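Local coordinates for T-cell surface glycoprotein CD1A1 antigen (Gallus gallus, PDB 3JVG) that probably presents lipid antigens to T cells, as a CD1-family surface glycoprotein whose MHC class I-like fold holds a hydrophobic binding groove, at residues A[14-19]-A[77-82]; A[89-94]-A[111-116]. All blocks are in the same frame, centred on the assembly; numbering follows the deposited sequence. Where two conformers were deposited one is given.

Contact 1. Residues A[14-19]-A[77-82]; sequences ATFQNS and RLVQMY. With NAG (2-acetamido-2-deoxy-beta-D-glucopyranose), chain J.
Val79 lays one methyl over the ring of Phe16: CG1 sits 3.6 Å from the ring centroid, only 17° off the ring normal, a CH-pi contact in which strand side chain and helix side chain approach from opposite directions. The nearest atoms of the pair are Val79 CG1 and Phe16 CE2, 3.5 Å apart. The methyl stands over the face, displaced toward the rim of the ring. CG1 is put there by a first torsion of 161°, which swings it away from the backbone N of Val79, while CG2 turns to the other side and touches only the end of the ring, 3.8 Å from Phe16 CZ. One helix residue further on, Gln80 runs out as an extended chain along the edge of the contact, its CG 4.4 Å from Phe16 CD2. Its amide reaches the backbone of Ser19, where Gln80 NE2 is 3.1 Å from Ser19 O, but the angle is too poor for a hydrogen bond. Outward from this pair, Phe16 also meets the ring of Phe89 and packs on Val22 and Tyr87, and its backbone pairs with that of Phe89; Val79 touches Phe89 and Phe91 as well. Asn18 points its CB away from the helix and carries the first N-acetylglucosamine of a glycan, with ND2 bonded to C1 at 1.4 Å. Its remaining amide oxygen OD1 accepts a hydrogen bond from Thr20 N, inside the turn that leads into strand 21-30, which would steady the glycosylated amide. The axes of 14-18 and 77-82 approach to 10.8 Å at closest, the spacing of a helix lying on a sheet, here helix 58-82 over the beta floor of an MHC class I-like domain.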
ATOM      1  N   ALA A  14      14.917  -2.713   4.314  1.00 18.94           N
ATOM      2  CA  ALA A  14      15.991  -3.638   4.681  1.00 19.86           C
ATOM      3  C   ALA A  14      15.928  -4.000   6.156  1.00 20.62           C
ATOM      4  O   ALA A  14      15.906  -3.129   7.041  1.00 20.68           O
ATOM      5  CB  ALA A  14      17.349  -3.036   4.334  1.00 19.78           C
ATOM      6  N   THR A  15      15.876  -5.289   6.428  1.00 21.63           N
ATOM      7  CA  THR A  15      15.998  -5.749   7.784  1.00 22.63           C
ATOM      8  C   THR A  15      17.445  -6.196   7.989  1.00 23.56           C
ATOM      9  O   THR A  15      17.911  -7.181   7.380  1.00 24.31           O
ATOM     10  CB  THR A  15      15.067  -6.971   8.064  1.00 23.54           C
ATOM     11  OG1 THR A  15      13.726  -6.634   7.730  1.00 22.81           O
ATOM     12  CG2 THR A  15      15.122  -7.329   9.493  1.00 26.49           C
ATOM     13  N   PHE A  16      18.155  -5.518   8.862  1.00 23.70           N
ATOM     14  CA  PHE A  16      19.482  -6.002   9.197  1.00 25.81           C
ATOM     15  C   PHE A  16      19.405  -7.042  10.287  1.00 28.81           C
ATOM     16  O   PHE A  16      19.113  -6.725  11.442  1.00 30.58           O
ATOM     17  CB  PHE A  16      20.394  -4.829   9.556  1.00 24.48           C
ATOM     18  CG  PHE A  16      20.549  -3.838   8.417  1.00 23.24           C
ATOM     19  CD1 PHE A  16      19.490  -2.994   8.062  1.00 22.01           C
ATOM     20  CD2 PHE A  16      21.727  -3.814   7.631  1.00 23.47           C
ATOM     21  CE1 PHE A  16      19.596  -2.122   6.992  1.00 21.05           C
ATOM     22  CE2 PHE A  16      21.834  -2.924   6.524  1.00 22.46           C
ATOM     23  CZ  PHE A  16      20.763  -2.075   6.230  1.00 21.26           C
ATOM     24  N   GLN A  17      19.652  -8.290   9.944  1.00 31.58           N
ATOM     25  CA  GLN A  17      19.552  -9.355  10.964  1.00 35.84           C
ATOM     26  C   GLN A  17      20.802  -9.519  11.850  1.00 37.85           C
ATOM     27  O   GLN A  17      20.680  -9.800  13.038  1.00 39.03           O
ATOM     28  CB  GLN A  17      19.178 -10.682  10.324  1.00 36.91           C
ATOM     29  CG  GLN A  17      17.980 -10.568   9.390  1.00 39.46           C
ATOM     30  CD  GLN A  17      17.582 -11.909   8.833  1.00 43.90           C
ATOM     31  OE1 GLN A  17      18.251 -12.433   7.930  1.00 45.68           O
ATOM     32  NE2 GLN A  17      16.497 -12.487   9.375  1.00 44.68           N
ATOM     33  N   ASN A  18      21.986  -9.370  11.258  1.00 38.79           N
ATOM     34  CA  ASN A  18      23.260  -9.377  11.991  1.00 41.39           C
ATOM     35  C   ASN A  18      24.267  -8.576  11.147  1.00 41.17           C
ATOM     36  O   ASN A  18      23.885  -7.955  10.152  1.00 39.23           O
ATOM     37  CB  ASN A  18      23.749 -10.810  12.316  1.00 43.62           C
ATOM     38  CG  ASN A  18      23.983 -11.666  11.068  1.00 45.98           C
ATOM     39  OD1 ASN A  18      24.363 -11.154  10.011  1.00 45.35           O
ATOM     40  ND2 ASN A  18      23.760 -12.982  11.199  1.00 50.03           N
ATOM     41  N   SER A  19      25.539  -8.585  11.516  1.00 42.26           N
ATOM     42  CA  SER A  19      26.482  -7.734  10.799  1.00 41.97           C
ATOM     43  C   SER A  19      26.747  -8.183   9.351  1.00 42.16           C
ATOM     44  O   SER A  19      27.301  -7.396   8.578  1.00 41.69           O
ATOM     45  CB  SER A  19      27.810  -7.572  11.563  1.00 43.16           C
ATOM     46  OG  SER A  19      28.562  -8.754  11.500  1.00 43.02           O
ATOM     47  N   ARG A  77      25.907  -1.377   3.087  1.00 24.32           N
ATOM     48  CA  ARG A  77      27.297  -1.255   3.487  1.00 26.29           C
ATOM     49  C   ARG A  77      27.492  -0.077   4.420  1.00 25.56           C
ATOM     50  O   ARG A  77      28.217  -0.204   5.389  1.00 26.42           O
ATOM     51  CB  ARG A  77      28.234  -1.214   2.270  1.00 27.77           C
ATOM     52  CG  ARG A  77      28.358  -2.578   1.598  1.00 33.36           C
ATOM     53  CD  ARG A  77      29.146  -2.515   0.254  1.00 37.69           C
ATOM     54  N   LEU A  78      26.852   1.047   4.142  1.00 23.99           N
ATOM     55  CA  LEU A  78      26.988   2.213   5.007  1.00 25.51           C
ATOM     56  C   LEU A  78      26.488   1.967   6.418  1.00 26.11           C
ATOM     57  O   LEU A  78      27.156   2.349   7.379  1.00 26.21           O
ATOM     58  CB  LEU A  78      26.260   3.430   4.431  1.00 25.13           C
ATOM     59  CG  LEU A  78      26.975   4.097   3.247  1.00 28.53           C
ATOM     60  CD1 LEU A  78      26.035   5.108   2.635  1.00 30.30           C
ATOM     61  CD2 LEU A  78      28.313   4.756   3.640  1.00 28.14           C
ATOM     62  N   VAL A  79      25.312   1.321   6.520  1.00 25.96           N
ATOM     63  CA  VAL A  79      24.684   0.976   7.784  1.00 24.78           C
ATOM     64  C   VAL A  79      25.589   0.064   8.589  1.00 26.79           C
ATOM     65  O   VAL A  79      25.849   0.319   9.750  1.00 26.37           O
ATOM     66  CB  VAL A  79      23.306   0.295   7.551  1.00 24.61           C
ATOM     67  CG1 VAL A  79      22.865  -0.459   8.783  1.00 23.38           C
ATOM     68  CG2 VAL A  79      22.233   1.310   7.106  1.00 20.67           C
ATOM     69  N   GLN A  80      26.103  -0.987   7.968  1.00 29.01           N
ATOM     70  CA  GLN A  80      26.947  -1.928   8.691  1.00 32.69           C
ATOM     71  C   GLN A  80      28.223  -1.287   9.168  1.00 34.78           C
ATOM     72  O   GLN A  80      28.672  -1.571  10.277  1.00 35.94           O
ATOM     73  CB  GLN A  80      27.278  -3.138   7.830  1.00 33.65           C
ATOM     74  CG  GLN A  80      26.082  -4.013   7.569  1.00 35.72           C
ATOM     75  CD  GLN A  80      26.404  -5.101   6.567  1.00 40.62           C
ATOM     76  OE1 GLN A  80      27.465  -5.076   5.907  1.00 42.37           O
ATOM     77  NE2 GLN A  80      25.513  -6.087   6.463  1.00 39.18           N
ATOM     78  N   MET A  81      28.778  -0.399   8.343  1.00 35.91           N
ATOM     79  CA  MET A  81      30.001   0.346   8.673  1.00 39.24           C
ATOM     80  C   MET A  81      29.833   1.317   9.852  1.00 39.76           C
ATOM     81  O   MET A  81      30.683   1.393  10.710  1.00 40.93           O
ATOM     82  CB  MET A  81      30.548   1.060   7.427  1.00 38.79           C
ATOM     83  CG  MET A  81      31.815   1.872   7.635  1.00 45.95           C
ATOM     84  SD  MET A  81      32.867   2.029   6.142  1.00 56.47           S
ATOM     85  CE  MET A  81      34.252   2.940   6.825  1.00 57.54           C
ATOM     86  N   TYR A  82      28.713   2.022   9.916  1.00 40.11           N
ATOM     87  CA  TYR A  82      28.576   3.124  10.857  1.00 41.24           C
ATOM     88  C   TYR A  82      27.580   2.992  12.016  1.00 41.87           C
ATOM     89  O   TYR A  82      27.405   3.956  12.742  1.00 42.24           O
ATOM     90  CB  TYR A  82      28.274   4.403  10.087  1.00 39.82           C
ATOM     91  CG  TYR A  82      29.387   4.832   9.180  1.00 40.33           C
ATOM     92  CD1 TYR A  82      30.504   5.509   9.685  1.00 40.69           C
ATOM     93  CD2 TYR A  82      29.332   4.564   7.811  1.00 40.11           C
ATOM     94  CE1 TYR A  82      31.538   5.913   8.845  1.00 43.90           C
ATOM     95  CE2 TYR A  82      30.364   4.968   6.956  1.00 42.11           C
ATOM     96  CZ  TYR A  82      31.464   5.639   7.482  1.00 42.04           C
ATOM     97  OH  TYR A  82      32.474   6.027   6.655  1.00 41.63           O
TER
HETATM   98  C1  NAG J 287      23.920 -13.999  10.179  1.00 54.06           C
HETATM   99  C2  NAG J 287      24.828 -15.127  10.727  1.00 59.75           C
HETATM  100  C3  NAG J 287      24.908 -16.282   9.712  1.00 61.28           C
HETATM  101  C4  NAG J 287      23.473 -16.850   9.554  1.00 61.47           C
HETATM  102  C5  NAG J 287      22.524 -15.725   9.057  1.00 58.55           C
HETATM  103  C6  NAG J 287      21.043 -16.159   8.865  1.00 58.58           C
HETATM  104  C7  NAG J 287      26.563 -14.604  12.428  1.00 61.19           C
HETATM  105  C8  NAG J 287      27.942 -14.039  12.673  1.00 61.77           C
HETATM  106  N2  NAG J 287      26.142 -14.624  11.148  1.00 60.00           N
HETATM  107  O3  NAG J 287      25.931 -17.221  10.051  1.00 62.82           O
HETATM  108  O4  NAG J 287      23.413 -17.942   8.657  1.00 62.54           O
HETATM  109  O5  NAG J 287      22.637 -14.511   9.821  1.00 56.23           O
HETATM  110  O6  NAG J 287      20.142 -15.907   9.942  1.00 55.55           O
HETATM  111  O7  NAG J 287      25.898 -15.017  13.388  1.00 59.52           O

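Contact 2. Residues A[89-94]-A[111-116]; sequences FVFQSS and IAYEGQ
Tyr113 turns its ring away from its own backbone N (chi1 171°) and Phe91 sets its ring beside its backbone N (chi1 -83°); the two residues face each other as a non-hydrogen-bonded pair, which puts both side chains on one face of the sheet, and these torsions bring the rings together there. Tyr113 CD1 comes over one face of the Phe91 ring, 3.6 Å from CZ of Phe91, and the planes lie at 36°, neither a stack nor a T-shape. Ile111 CG2 takes the edge of that ring, 3.8 Å from Phe91 CD2, while Phe89 CB packs against Tyr113 CE1. One residue along, Gln92 and Ala112 form a hydrogen-bonded pair: Ala112 N donates to Gln92 O at 2.7 Å, and Gln92 N returns a bond to Ala112 O at 3.1 Å. Where the strand ends, Glu114 N donates to Val90 O at 3.1 Å. A water also donates to Val90 O and to Gln92 OE1 and accepts from Gly115 N, bridging strand and turn. A further bond, from Val90 N to Glu114 OE2, is tentative, since Glu114 was modelled in two conformers. On the face opposite the rings, Gln92 NE2 hydrogen-bonds the backbone and OE1 a polar side chain of another protein chain, whose aromatic side chain packs on Ala112. Tyr113 to Gln116 form a type I' turn. Here the antiparallel hairpin of strands 89-99 and 105-113 passes into strand 116-122, in the sheet floor of the MHC class I-like fold.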
ATOM      1  N   PHE A  89      17.210  -4.615  13.116  1.00 32.72           N
ATOM      2  CA  PHE A  89      16.531  -3.341  12.920  1.00 28.82           C
ATOM      3  C   PHE A  89      16.193  -3.162  11.451  1.00 25.95           C
ATOM      4  O   PHE A  89      16.678  -3.913  10.597  1.00 24.69           O
ATOM      5  CB  PHE A  89      17.358  -2.155  13.447  1.00 29.06           C
ATOM      6  CG  PHE A  89      18.751  -2.092  12.902  1.00 29.29           C
ATOM      7  CD1 PHE A  89      18.994  -1.623  11.625  1.00 26.97           C
ATOM      8  CD2 PHE A  89      19.826  -2.508  13.672  1.00 32.15           C
ATOM      9  CE1 PHE A  89      20.303  -1.590  11.128  1.00 27.38           C
ATOM     10  CE2 PHE A  89      21.135  -2.458  13.181  1.00 32.61           C
ATOM     11  CZ  PHE A  89      21.369  -2.000  11.912  1.00 29.09           C
ATOM     12  N   VAL A  90      15.367  -2.161  11.166  1.00 22.77           N
ATOM     13  CA  VAL A  90      14.937  -1.940   9.818  1.00 21.05           C
ATOM     14  C   VAL A  90      15.093  -0.503   9.344  1.00 20.06           C
ATOM     15  O   VAL A  90      14.770   0.461  10.088  1.00 20.25           O
ATOM     16  CB  VAL A  90      13.548  -2.695   9.442  1.00 21.03           C
ATOM     17  CG1 VAL A  90      12.964  -3.519  10.555  1.00 22.59           C
ATOM     18  CG2 VAL A  90      12.530  -1.875   8.603  1.00 20.04           C
ATOM     19  N   PHE A  91      15.631  -0.383   8.145  1.00 19.49           N
ATOM     20  CA  PHE A  91      15.664   0.870   7.423  1.00 18.69           C
ATOM     21  C   PHE A  91      14.719   0.770   6.251  1.00 18.08           C
ATOM     22  O   PHE A  91      14.529  -0.329   5.698  1.00 18.23           O
ATOM     23  CB  PHE A  91      17.053   1.201   6.923  1.00 18.66           C
ATOM     24  CG  PHE A  91      17.916   1.850   7.922  1.00 19.11           C
ATOM     25  CD1 PHE A  91      18.728   1.086   8.743  1.00 19.99           C
ATOM     26  CD2 PHE A  91      17.929   3.234   8.037  1.00 18.83           C
ATOM     27  CE1 PHE A  91      19.573   1.698   9.727  1.00 20.56           C
ATOM     28  CE2 PHE A  91      18.766   3.897   8.966  1.00 19.58           C
ATOM     29  CZ  PHE A  91      19.600   3.124   9.832  1.00 21.46           C
ATOM     30  N   GLN A  92      14.117   1.914   5.923  1.00 17.57           N
ATOM     31  CA  GLN A  92      13.353   2.107   4.720  1.00 17.04           C
ATOM     32  C   GLN A  92      13.738   3.395   3.977  1.00 16.62           C
ATOM     33  O   GLN A  92      14.226   4.390   4.603  1.00 16.75           O
ATOM     34  CB  GLN A  92      11.844   2.079   5.056  1.00 17.14           C
ATOM     35  CG  GLN A  92      11.368   0.814   5.782  1.00 17.72           C
ATOM     36  CD  GLN A  92      10.093   1.079   6.579  1.00 18.75           C
ATOM     37  OE1 GLN A  92      10.179   1.411   7.759  1.00 18.55           O
ATOM     38  NE2 GLN A  92       8.923   1.060   5.906  1.00 17.97           N
ATOM     39  N   SER A  93      13.539   3.381   2.651  1.00 16.26           N
ATOM     40  CA  SER A  93      13.628   4.603   1.836  1.00 16.00           C
ATOM     41  C   SER A  93      12.408   4.761   0.997  1.00 15.82           C
ATOM     42  O   SER A  93      11.896   3.768   0.500  1.00 15.77           O
ATOM     43  CB  SER A  93      14.775   4.607   0.786  1.00 15.93           C
ATOM     44  OG  SER A  93      15.911   3.963   1.204  1.00 17.71           O
ATOM     45  N   SER A  94      12.035   6.019   0.750  1.00 15.85           N
ATOM     46  CA  SER A  94      10.941   6.390  -0.155  1.00 15.85           C
ATOM     47  C   SER A  94      11.538   7.509  -0.981  1.00 16.42           C
ATOM     48  O   SER A  94      11.986   8.527  -0.417  1.00 16.17           O
ATOM     49  CB  SER A  94       9.761   6.877   0.661  1.00 16.19           C
ATOM     50  OG  SER A  94       8.646   7.276  -0.122  1.00 16.80           O
ATOM     51  N   ILE A 111      14.554   8.702   4.418  1.00 17.08           N
ATOM     52  CA  ILE A 111      14.953   7.476   5.041  1.00 17.06           C
ATOM     53  C   ILE A 111      14.297   7.325   6.412  1.00 17.49           C
ATOM     54  O   ILE A 111      14.217   8.276   7.227  1.00 17.97           O
ATOM     55  CB  ILE A 111      16.453   7.378   5.041  1.00 17.21           C
ATOM     56  CG1 ILE A 111      16.926   7.424   3.543  1.00 18.38           C
ATOM     57  CG2 ILE A 111      16.903   6.152   5.785  1.00 17.44           C
ATOM     58  CD1 ILE A 111      18.353   7.660   3.350  1.00 19.69           C
ATOM     59  N   ALA A 112      13.753   6.121   6.629  1.00 17.45           N
ATOM     60  CA  ALA A 112      13.205   5.822   7.910  1.00 18.00           C
ATOM     61  C   ALA A 112      14.076   4.810   8.654  1.00 18.36           C
ATOM     62  O   ALA A 112      14.824   3.995   8.055  1.00 18.18           O
ATOM     63  CB  ALA A 112      11.731   5.332   7.800  1.00 18.01           C
ATOM     64  N   TYR A 113      13.929   4.873   9.975  1.00 19.05           N
ATOM     65  CA  TYR A 113      14.654   3.997  10.874  1.00 19.99           C
ATOM     66  C   TYR A 113      13.702   3.648  11.975  1.00 20.36           C
ATOM     67  O   TYR A 113      13.057   4.520  12.554  1.00 21.69           O
ATOM     68  CB  TYR A 113      15.927   4.665  11.420  1.00 20.03           C
ATOM     69  CG  TYR A 113      16.563   3.864  12.515  1.00 21.94           C
ATOM     70  CD1 TYR A 113      17.068   2.560  12.270  1.00 22.15           C
ATOM     71  CD2 TYR A 113      16.614   4.371  13.810  1.00 24.84           C
ATOM     72  CE1 TYR A 113      17.636   1.811  13.290  1.00 25.55           C
ATOM     73  CE2 TYR A 113      17.169   3.627  14.868  1.00 28.92           C
ATOM     74  CZ  TYR A 113      17.680   2.353  14.603  1.00 31.97           C
ATOM     75  OH  TYR A 113      18.225   1.670  15.658  1.00 32.65           O
ATOM     76  N   GLU A 114      13.606   2.360  12.247  1.00 21.11           N
ATOM     77  CA  GLU A 114      12.602   1.788  13.130  1.00 22.74           C
ATOM     78  C   GLU A 114      11.246   2.420  12.864  1.00 21.93           C
ATOM     79  O   GLU A 114      10.577   2.806  13.795  1.00 23.83           O
ATOM     80  CB  GLU A 114      13.007   1.884  14.617  1.00 24.43           C
ATOM     81  CG  GLU A 114      14.149   0.859  15.074  1.00 30.46           C
ATOM     82  CD  GLU A 114      13.842  -0.705  14.790  1.00 38.14           C
ATOM     83  OE1 GLU A 114      13.767  -1.460  15.835  1.00 41.73           O
ATOM     84  OE2 GLU A 114      13.707  -1.188  13.587  1.00 28.33           O
ATOM     85  N   GLY A 115      10.847   2.534  11.590  1.00 20.45           N
ATOM     86  CA  GLY A 115       9.505   3.036  11.252  1.00 20.38           C
ATOM     87  C   GLY A 115       9.229   4.517  11.493  1.00 20.50           C
ATOM     88  O   GLY A 115       8.083   4.919  11.549  1.00 20.85           O
ATOM     89  N   GLN A 116      10.271   5.339  11.613  1.00 20.36           N
ATOM     90  CA  GLN A 116      10.065   6.775  11.791  1.00 20.63           C
ATOM     91  C   GLN A 116      11.025   7.541  10.931  1.00 20.01           C
ATOM     92  O   GLN A 116      12.112   7.079  10.735  1.00 19.67           O
ATOM     93  CB  GLN A 116      10.399   7.191  13.250  1.00 23.34           C
ATOM     94  CG  GLN A 116       9.432   6.718  14.331  1.00 25.48           C
ATOM     95  CD  GLN A 116       7.998   7.132  14.070  1.00 31.61           C
ATOM     96  OE1 GLN A 116       7.709   8.269  13.653  1.00 35.08           O
ATOM     97  NE2 GLN A 116       7.072   6.206  14.332  1.00 29.46           N
TER
HETATM   98  O   HOH W   1      12.377   1.726   9.539  1.00  2.00           O

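In the fold
Contact 1 and contact 2 both reach one antiparallel sheet, centres 12 Å apart, and follow in series along the chain. Strands 6-18 and 89-99 are neighbours: Phe16 N lies 2.8 Å from Phe89 O, and Ala14 N the same distance from Phe91 O, both probable hydrogen bonds. Helix 58-82 spans the two, with Val79 CG1 reaching Phe89 CE1 at 3.7 Å. The side chains of Val79 and Ile111 lie about 4 Å and 3 Å from unidentified bound material, which may come from crystallisation but would fit a position lining the groove of a CD1 molecule. Contact 1 carries a glycan on its outer side, while contact 2 turns its other face to a partner chain, probably beta-2-microglobulin.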